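ABC transporter substrate-binding protein (Pseudomonas aeruginosa, PDB 6R6K) probably binds ferrous iron in the periplasm as the substrate-binding component of an ABC transporter, changing conformation substantially as it does so. Local coordinates at residues K5-G10 against L56-L61; V91-A96 against K106-G111; D170-T175 against L218-I223. All blocks are in the same frame, centred on the assembly; numbering follows the deposited sequence.

Contact 1 (K5-G10 against L56-L61)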
loop_
_atom_site.group_PDB
_atom_site.type_symbol
_atom_site.label_atom_id
_atom_site.label_comp_id
_atom_site.label_asym_id
_atom_site.label_seq_id
_atom_site.Cartn_x
_atom_site.Cartn_y
_atom_site.Cartn_z
ATOM N N LYS A 5 -7.302 -7.617 -29.697
ATOM C CA LYS A 5 -6.039 -8.253 -30.075
ATOM C C LYS A 5 -5.086 -8.345 -28.862
ATOM O O LYS A 5 -4.673 -9.457 -28.482
ATOM C CB LYS A 5 -5.402 -7.510 -31.271
ATOM C CG LYS A 5 -4.123 -8.139 -31.826
ATOM C CD LYS A 5 -3.139 -7.062 -32.296
ATOM C CE LYS A 5 -2.255 -6.544 -31.182
ATOM N NZ LYS A 5 -1.881 -5.119 -31.385
ATOM N N ARG A 6 -4.756 -7.179 -28.248
ATOM C CA ARG A 6 -3.907 -7.141 -27.049
ATOM C C ARG A 6 -4.746 -7.515 -25.842
ATOM O O ARG A 6 -5.936 -7.196 -25.796
ATOM C CB ARG A 6 -3.319 -5.749 -26.823
ATOM C CG ARG A 6 -2.097 -5.426 -27.654
ATOM C CD ARG A 6 -2.081 -3.944 -27.942
ATOM N NE ARG A 6 -1.367 -3.181 -26.920
ATOM C CZ ARG A 6 -1.685 -1.946 -26.546
ATOM N NH1 ARG A 6 -0.963 -1.320 -25.630
ATOM N NH2 ARG A 6 -2.743 -1.335 -27.070
ATOM N N LEU A 7 -4.138 -8.200 -24.872
ATOM C CA LEU A 7 -4.798 -8.588 -23.614
ATOM C C LEU A 7 -5.183 -7.319 -22.832
ATOM O O LEU A 7 -4.392 -6.381 -22.765
ATOM C CB LEU A 7 -3.860 -9.495 -22.771
ATOM C CG LEU A 7 -4.448 -10.280 -21.587
ATOM C CD1 LEU A 7 -5.165 -11.512 -22.045
ATOM C CD2 LEU A 7 -3.342 -10.734 -20.661
ATOM N N ARG A 8 -6.420 -7.274 -22.314
ATOM C CA ARG A 8 -6.958 -6.153 -21.543
ATOM C C ARG A 8 -7.053 -6.570 -20.068
ATOM O O ARG A 8 -7.852 -7.443 -19.717
ATOM C CB ARG A 8 -8.299 -5.689 -22.127
ATOM C CG ARG A 8 -8.146 -4.998 -23.478
ATOM C CD ARG A 8 -9.458 -4.548 -24.105
ATOM N NE ARG A 8 -10.318 -3.768 -23.203
ATOM C CZ ARG A 8 -10.171 -2.473 -22.930
ATOM N NH1 ARG A 8 -11.003 -1.867 -22.095
ATOM N NH2 ARG A 8 -9.170 -1.783 -23.462
ATOM N N ILE A 9 -6.157 -5.995 -19.231
ATOM C CA ILE A 9 -5.967 -6.326 -17.821
ATOM C C ILE A 9 -6.532 -5.276 -16.877
ATOM O O ILE A 9 -6.014 -4.163 -16.807
ATOM C CB ILE A 9 -4.452 -6.570 -17.522
ATOM C CG1 ILE A 9 -3.828 -7.561 -18.520
ATOM C CG2 ILE A 9 -4.208 -6.983 -16.037
ATOM C CD1 ILE A 9 -2.447 -7.333 -18.733
ATOM N N GLY A 10 -7.512 -5.688 -16.089
ATOM C CA GLY A 10 -8.119 -4.858 -15.072
ATOM C C GLY A 10 -7.252 -4.740 -13.836
ATOM O O GLY A 10 -6.593 -5.711 -13.422
ATOM N N LEU A 56 -12.792 -6.624 -20.550
ATOM C CA LEU A 56 -11.532 -7.151 -20.001
ATOM C C LEU A 56 -11.337 -8.648 -20.185
ATOM O O LEU A 56 -12.309 -9.377 -20.354
ATOM C CB LEU A 56 -11.376 -6.765 -18.504
ATOM C CG LEU A 56 -11.541 -5.291 -18.167
ATOM C CD1 LEU A 56 -11.480 -5.078 -16.690
ATOM C CD2 LEU A 56 -10.522 -4.434 -18.900
ATOM N N ASP A 57 -10.073 -9.113 -20.126
ATOM C CA ASP A 57 -9.709 -10.536 -20.262
ATOM C C ASP A 57 -9.289 -11.168 -18.924
ATOM O O ASP A 57 -9.385 -12.380 -18.765
ATOM C CB ASP A 57 -8.609 -10.733 -21.336
ATOM C CG ASP A 57 -8.970 -10.181 -22.707
ATOM O OD1 ASP A 57 -10.052 -10.552 -23.237
ATOM O OD2 ASP A 57 -8.177 -9.380 -23.252
ATOM N N VAL A 58 -8.835 -10.336 -17.980
ATOM C CA VAL A 58 -8.397 -10.695 -16.634
ATOM C C VAL A 58 -8.468 -9.459 -15.716
ATOM O O VAL A 58 -8.372 -8.325 -16.197
ATOM C CB VAL A 58 -6.967 -11.348 -16.652
ATOM C CG1 VAL A 58 -5.907 -10.416 -17.230
ATOM C CG2 VAL A 58 -6.547 -11.854 -15.268
ATOM N N VAL A 59 -8.602 -9.685 -14.399
ATOM C CA VAL A 59 -8.576 -8.634 -13.383
ATOM C C VAL A 59 -7.516 -9.028 -12.350
ATOM O O VAL A 59 -7.601 -10.118 -11.803
ATOM C CB VAL A 59 -9.968 -8.359 -12.732
ATOM C CG1 VAL A 59 -9.879 -7.334 -11.591
ATOM C CG2 VAL A 59 -10.999 -7.902 -13.773
ATOM N N VAL A 60 -6.511 -8.148 -12.095
ATOM C CA VAL A 60 -5.514 -8.379 -11.042
ATOM C C VAL A 60 -6.112 -7.874 -9.704
ATOM O O VAL A 60 -6.621 -6.757 -9.622
ATOM C CB VAL A 60 -4.135 -7.752 -11.343
ATOM C CG1 VAL A 60 -3.211 -7.870 -10.150
ATOM C CG2 VAL A 60 -3.512 -8.365 -12.591
ATOM N N LEU A 61 -6.115 -8.731 -8.688
ATOM C CA LEU A 61 -6.670 -8.371 -7.386
ATOM C C LEU A 61 -5.625 -8.351 -6.283
ATOM O O LEU A 61 -4.719 -9.179 -6.271
ATOM C CB LEU A 61 -7.782 -9.375 -6.992
ATOM C CG LEU A 61 -9.044 -9.429 -7.888
ATOM C CD1 LEU A 61 -9.873 -10.616 -7.558
ATOM C CD2 LEU A 61 -9.884 -8.167 -7.747
#
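The backbones of I9 and G10 pair in parallel with those of V58 and V59, and four hydrogen bonds join the two segments. G10 carries two of them: its N donates to V58 O at 2.8 Å, and its O accepts from V60 N. Both are nearly straight. D57 N gives a third, to R8 O.

The fourth uses a side chain. D57 OD2 accepts from R8 N at 2.9 Å, with an N-H...O angle of 164°. The donor reaches the anti side of the carboxylate, 24° out of its plane. With CG beside its own backbone N (chi1 -56°), D57 puts the carboxylate beside R8 N. R8 is thus bonded at both its N and its O by one residue, just before strand 58-61 begins.

Apolar contacts line one face of the sheet. I9 and V58 lie side by side, with I9 CG1 3.8 Å from V58 CG1. The other branch, I9 CG2, meets V60 CG2. L7 CD1 packs on D57 CB at 3.6 Å. L130 and V20 both touch I9.

On the other face L56 CD1 lies 3.7 Å from G10 CA. The lack of a side chain on G10 lets the leucine methyl come this close. L56 CD2 touches R8 CB, and the two side chains cross at about a right angle. The R8 guanidinium, with NH1 near L56 CD2, has its polar partners outside the two segments: a salt bridge to E29 and a bond from NE to T55 O.

E29 and V31 bond to the far edge of strand 7-11. The arrangement is that of central neighbours in a parallel four-stranded sheet of order 2-1-3-4, with helices 14-24 and 116-133 on the I9 face, in a lobe of a substrate-binding protein.

Contact 2 (V91-A96 against K106-G111); sequences VPLLAA and KVVNPG. Unlike the reference sequence in segment 106-111: G111 (reference His). With EDO (1,2-ethanediol), chain B.
N109 N donates to L94 O at 2.8 Å, almost in line, with an N-H...O angle of 178°. A second backbone bond runs from A96 N to V107 O at 2.9 Å. Its donor stands above the carbonyl plane, 50° out of it. Between them A95 and V108 form an antiparallel non-hydrogen-bonded pair.

The N109 side chain can be followed outward. N109 CB lies 3.6 Å from L94 O, the acceptor of its own backbone N-H. CG stands opposite the backbone N (chi1 -177°), which points the amide away from L94 O. There N109 OD1 accepts at 3.0 Å from N of G111, a residue that is histidine in the reference sequence, forming an Asx turn. N109 ND2 donates to a water at 2.9 Å, and that water donates to A95 O. ND2 also bonds G178 O. Both ends of the amide are therefore engaged, which should fix its rotation.

Apolar contact is slight. L93 CB meets V108 CG2 at 4.1 Å, and A96 CB rests on the K106 chain, nearest to CG at 3.9 Å. A 1,2-ethanediol, probably from the crystallisation liquor, donates through O2 to K106 O. Y182 of helix 181-186 bonds both L94 N and N109 O.

The chemistry is mainly polar: a short, weakly bonded antiparallel strand pair at the surface, held by two backbone bonds and one water bridge from the N109 amide, with little hydrophobic packing.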
loop_
_atom_site.group_PDB
_atom_site.type_symbol
_atom_site.label_atom_id
_atom_site.label_comp_id
_atom_site.label_asym_id
_atom_site.label_seq_id
_atom_site.Cartn_x
_atom_site.Cartn_y
_atom_site.Cartn_z
ATOM N N VAL A 91 2.203 -14.279 -0.613
ATOM C CA VAL A 91 2.680 -13.249 0.301
ATOM C C VAL A 91 2.275 -13.581 1.742
ATOM O O VAL A 91 1.078 -13.670 2.031
ATOM C CB VAL A 91 2.280 -11.795 -0.140
ATOM C CG1 VAL A 91 2.777 -10.725 0.846
ATOM C CG2 VAL A 91 2.736 -11.475 -1.556
ATOM N N PRO A 92 3.250 -13.755 2.665
ATOM C CA PRO A 92 2.892 -13.949 4.092
ATOM C C PRO A 92 2.203 -12.680 4.621
ATOM O O PRO A 92 2.671 -11.573 4.376
ATOM C CB PRO A 92 4.244 -14.223 4.761
ATOM C CG PRO A 92 5.159 -14.651 3.609
ATOM C CD PRO A 92 4.713 -13.738 2.494
ATOM N N LEU A 93 1.005 -12.839 5.200
ATOM C CA LEU A 93 0.141 -11.738 5.612
ATOM C C LEU A 93 0.252 -11.367 7.084
ATOM O O LEU A 93 0.605 -12.198 7.919
ATOM C CB LEU A 93 -1.330 -12.021 5.224
ATOM C CG LEU A 93 -1.564 -12.434 3.740
ATOM C CD1 LEU A 93 -2.931 -13.027 3.531
ATOM C CD2 LEU A 93 -1.335 -11.266 2.753
ATOM N N LEU A 94 0.020 -10.084 7.382
ATOM C CA LEU A 94 0.046 -9.525 8.734
ATOM C C LEU A 94 -1.375 -9.342 9.244
ATOM O O LEU A 94 -2.261 -8.994 8.473
ATOM C CB LEU A 94 0.794 -8.179 8.798
ATOM C CG LEU A 94 2.328 -8.196 8.535
ATOM C CD1 LEU A 94 2.926 -6.871 8.839
ATOM C CD2 LEU A 94 3.082 -9.243 9.374
ATOM N N ALA A 95 -1.596 -9.608 10.531
ATOM C CA ALA A 95 -2.887 -9.480 11.198
ATOM C C ALA A 95 -3.313 -8.042 11.301
ATOM O O ALA A 95 -2.481 -7.158 11.549
ATOM C CB ALA A 95 -2.798 -10.079 12.596
ATOM N N ALA A 96 -4.619 -7.790 11.132
ATOM C CA ALA A 96 -5.149 -6.455 11.359
ATOM C C ALA A 96 -5.509 -6.448 12.870
ATOM O O ALA A 96 -6.150 -7.387 13.362
ATOM C CB ALA A 96 -6.378 -6.204 10.494
ATOM N N LYS A 106 -12.123 -7.404 10.282
ATOM C CA LYS A 106 -10.898 -7.357 9.489
ATOM C C LYS A 106 -9.859 -8.284 10.132
ATOM O O LYS A 106 -9.447 -8.050 11.267
ATOM C CB LYS A 106 -10.381 -5.902 9.441
ATOM C CG LYS A 106 -9.475 -5.555 8.254
ATOM C CD LYS A 106 -9.112 -4.074 8.296
ATOM C CE LYS A 106 -8.137 -3.638 7.229
ATOM N NZ LYS A 106 -8.050 -2.153 7.142
ATOM N N VAL A 107 -9.458 -9.340 9.431
ATOM C CA VAL A 107 -8.517 -10.322 9.964
ATOM C C VAL A 107 -7.079 -9.969 9.563
ATOM O O VAL A 107 -6.144 -10.090 10.351
ATOM C CB VAL A 107 -8.943 -11.750 9.489
ATOM C CG1 VAL A 107 -7.939 -12.830 9.890
ATOM C CG2 VAL A 107 -10.328 -12.108 10.001
ATOM N N VAL A 108 -6.925 -9.552 8.322
ATOM C CA VAL A 108 -5.639 -9.288 7.703
ATOM C C VAL A 108 -5.464 -7.814 7.331
ATOM O O VAL A 108 -6.433 -7.121 7.033
ATOM C CB VAL A 108 -5.540 -10.265 6.493
ATOM C CG1 VAL A 108 -4.734 -9.720 5.318
ATOM C CG2 VAL A 108 -5.034 -11.624 6.937
ATOM N N ASN A 109 -4.224 -7.337 7.397
ATOM C CA ASN A 109 -3.870 -6.028 6.929
ATOM C C ASN A 109 -3.623 -6.223 5.374
ATOM O O ASN A 109 -2.830 -7.094 4.988
ATOM C CB ASN A 109 -2.609 -5.562 7.625
ATOM C CG ASN A 109 -2.170 -4.177 7.264
ATOM O OD1 ASN A 109 -2.340 -3.657 6.125
ATOM N ND2 ASN A 109 -1.555 -3.559 8.238
ATOM N N PRO A 110 -4.310 -5.457 4.484
ATOM C CA PRO A 110 -4.123 -5.685 3.042
ATOM C C PRO A 110 -3.004 -4.889 2.367
ATOM O O PRO A 110 -2.748 -5.102 1.199
ATOM C CB PRO A 110 -5.492 -5.333 2.464
ATOM C CG PRO A 110 -6.068 -4.281 3.427
ATOM C CD PRO A 110 -5.345 -4.417 4.747
ATOM N N GLY A 111 -2.346 -3.986 3.095
ATOM C CA GLY A 111 -1.320 -3.094 2.573
ATOM C C GLY A 111 0.007 -3.723 2.290
ATOM O O GLY A 111 1.028 -3.082 2.519
HETATM C C1 EDO B . -10.876 -9.941 13.609
HETATM O O1 EDO B . -11.248 -11.312 13.765
HETATM C C2 EDO B . -9.636 -9.576 14.484
HETATM O O2 EDO B . -9.177 -8.250 14.204
HETATM O O HOH W 1 -1.630 -4.682 10.882
#

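Contact 3 (D170-T175 against L218-I223)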
loop_
_atom_site.group_PDB
_atom_site.type_symbol
_atom_site.label_atom_id
_atom_site.label_comp_id
_atom_site.label_asym_id
_atom_site.label_seq_id
_atom_site.Cartn_x
_atom_site.Cartn_y
_atom_site.Cartn_z
ATOM N N ASP A 170 17.386 3.537 18.152
ATOM C CA ASP A 170 16.673 4.483 17.280
ATOM C C ASP A 170 15.534 3.808 16.531
ATOM O O ASP A 170 14.581 4.475 16.125
ATOM C CB ASP A 170 17.631 5.108 16.245
ATOM C CG ASP A 170 18.578 6.195 16.730
ATOM O OD1 ASP A 170 18.482 6.595 17.924
ATOM O OD2 ASP A 170 19.403 6.663 15.914
ATOM N N PHE A 171 15.645 2.487 16.348
ATOM C CA PHE A 171 14.678 1.655 15.650
ATOM C C PHE A 171 13.428 1.355 16.479
ATOM O O PHE A 171 12.487 0.746 15.968
ATOM C CB PHE A 171 15.362 0.388 15.141
ATOM C CG PHE A 171 16.331 0.673 14.019
ATOM C CD1 PHE A 171 17.639 1.057 14.288
ATOM C CD2 PHE A 171 15.942 0.539 12.692
ATOM C CE1 PHE A 171 18.539 1.312 13.250
ATOM C CE2 PHE A 171 16.840 0.795 11.654
ATOM C CZ PHE A 171 18.135 1.175 11.940
ATOM N N ARG A 172 13.409 1.788 17.754
ATOM C CA ARG A 172 12.229 1.669 18.612
ATOM C C ARG A 172 11.313 2.873 18.263
ATOM O O ARG A 172 11.656 4.029 18.541
ATOM C CB ARG A 172 12.595 1.662 20.113
ATOM C CG ARG A 172 13.345 0.412 20.601
ATOM C CD ARG A 172 13.566 0.410 22.118
ATOM N NE ARG A 172 12.333 0.127 22.871
ATOM C CZ ARG A 172 11.594 1.042 23.502
ATOM N NH1 ARG A 172 11.962 2.318 23.511
ATOM N NH2 ARG A 172 10.480 0.683 24.132
ATOM N N VAL A 173 10.208 2.592 17.556
ATOM C CA VAL A 173 9.221 3.578 17.114
ATOM C C VAL A 173 7.835 3.164 17.609
ATOM O O VAL A 173 7.697 2.109 18.219
ATOM C CB VAL A 173 9.230 3.825 15.564
ATOM C CG1 VAL A 173 10.563 4.385 15.085
ATOM C CG2 VAL A 173 8.816 2.575 14.762
ATOM N N ALA A 174 6.815 3.974 17.325
ATOM C CA ALA A 174 5.422 3.678 17.638
ATOM C C ALA A 174 4.592 4.124 16.428
ATOM O O ALA A 174 5.122 4.808 15.535
ATOM C CB ALA A 174 4.985 4.418 18.905
ATOM N N THR A 175 3.318 3.690 16.362
ATOM C CA THR A 175 2.439 4.074 15.255
ATOM C C THR A 175 1.047 4.503 15.698
ATOM O O THR A 175 0.574 4.104 16.759
ATOM C CB THR A 175 2.278 2.943 14.202
ATOM O OG1 THR A 175 1.407 1.926 14.706
ATOM C CG2 THR A 175 3.589 2.370 13.716
ATOM N N LEU A 218 4.508 7.156 26.098
ATOM C CA LEU A 218 5.455 6.320 25.343
ATOM C C LEU A 218 6.918 6.736 25.564
ATOM O O LEU A 218 7.177 7.893 25.913
ATOM C CB LEU A 218 5.096 6.282 23.828
ATOM C CG LEU A 218 3.708 5.735 23.467
ATOM C CD1 LEU A 218 3.411 5.911 22.013
ATOM C CD2 LEU A 218 3.567 4.280 23.822
ATOM N N ASP A 219 7.867 5.785 25.359
ATOM C CA ASP A 219 9.305 6.014 25.550
ATOM C C ASP A 219 10.083 6.258 24.235
ATOM O O ASP A 219 11.310 6.390 24.249
ATOM C CB ASP A 219 9.942 4.869 26.378
ATOM C CG ASP A 219 9.638 3.441 25.925
ATOM O OD1 ASP A 219 9.298 3.246 24.724
ATOM O OD2 ASP A 219 9.755 2.518 26.765
ATOM N N VAL A 220 9.364 6.339 23.120
ATOM C CA VAL A 220 9.900 6.568 21.769
ATOM C C VAL A 220 9.732 8.037 21.343
ATOM O O VAL A 220 8.882 8.737 21.901
ATOM C CB VAL A 220 9.271 5.581 20.752
ATOM C CG1 VAL A 220 9.525 4.145 21.180
ATOM C CG2 VAL A 220 7.774 5.833 20.594
ATOM N N LYS A 221 10.550 8.508 20.382
ATOM C CA LYS A 221 10.474 9.902 19.920
ATOM C C LYS A 221 9.892 10.005 18.513
ATOM O O LYS A 221 9.440 11.077 18.126
ATOM C CB LYS A 221 11.842 10.617 19.997
ATOM C CG LYS A 221 12.449 10.742 21.399
ATOM C CD LYS A 221 11.866 11.879 22.247
ATOM C CE LYS A 221 12.510 11.915 23.614
ATOM N NZ LYS A 221 12.144 13.142 24.369
ATOM N N VAL A 222 9.912 8.902 17.745
ATOM C CA VAL A 222 9.396 8.860 16.368
ATOM C C VAL A 222 8.088 8.084 16.300
ATOM O O VAL A 222 7.990 6.987 16.850
ATOM C CB VAL A 222 10.469 8.347 15.357
ATOM C CG1 VAL A 222 9.870 8.008 13.990
ATOM C CG2 VAL A 222 11.594 9.367 15.212
ATOM N N ILE A 223 7.082 8.664 15.631
ATOM C CA ILE A 223 5.767 8.059 15.432
ATOM C C ILE A 223 5.371 8.138 13.976
ATOM O O ILE A 223 5.421 9.213 13.384
ATOM C CB ILE A 223 4.692 8.640 16.426
ATOM C CG1 ILE A 223 4.725 7.907 17.771
ATOM C CG2 ILE A 223 3.269 8.599 15.887
ATOM C CD1 ILE A 223 5.507 8.515 18.712
#
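R172 reaches D219 through the end of its side chain. The chain bends at chi3 (74°), and the carboxylate meets the guanidinium at its edge. R172 NH2 donates to D219 OD1 at 2.9 Å, on the syn side of the carboxylate. The weaker bonds are NH1 to OD1 and NH2 to OD2. The two planes are 72° apart, so this is not a coplanar two-pronged pair. Nearer the backbone, R172 O touches V220 CG1 at 3.4 Å.

V173 lies side by side with V222, their CG1 atoms 3.8 Å apart. V173 also bonds E190 and T192 through its backbone, tying in strand 190-195.

A174 N donates to V222 O at 3.3 Å, a long bond. A174 pairs in parallel with I223, whose CA approaches A174 O at 3.3 Å in a CA-H...O contact. The small CB of A174 meets V220 CG2 at 3.6 Å, I223 CG1 at 3.7 Å and L218 CD1.

The chemistry changes along the strand. At its outer end one good bond and two weak ones join charged groups near the surface. Further in, the A174 methyl packs among V220, I223 and L218.

Contacts 1 and 3 are buried and contact 2 is at the surface. Contacts 1 and 3 join equivalent places in two different sheets: each pairs the first and third strands of a parallel sheet of order 2-1-3-4. Their centres are 43 Å apart, on opposite sides of the chain's centre. Contact 2 lies between, with centres about 26 Å from contact 1 and 22 Å from contact 3, and touches neither. Aspartate plays different roles in the two sheets. In contact 1 it bonds backbone N-H, whereas in contact 3 it pairs with an arginine side chain. Contact 2 is held by two antiparallel backbone bonds, with an asparagine joining across through a water.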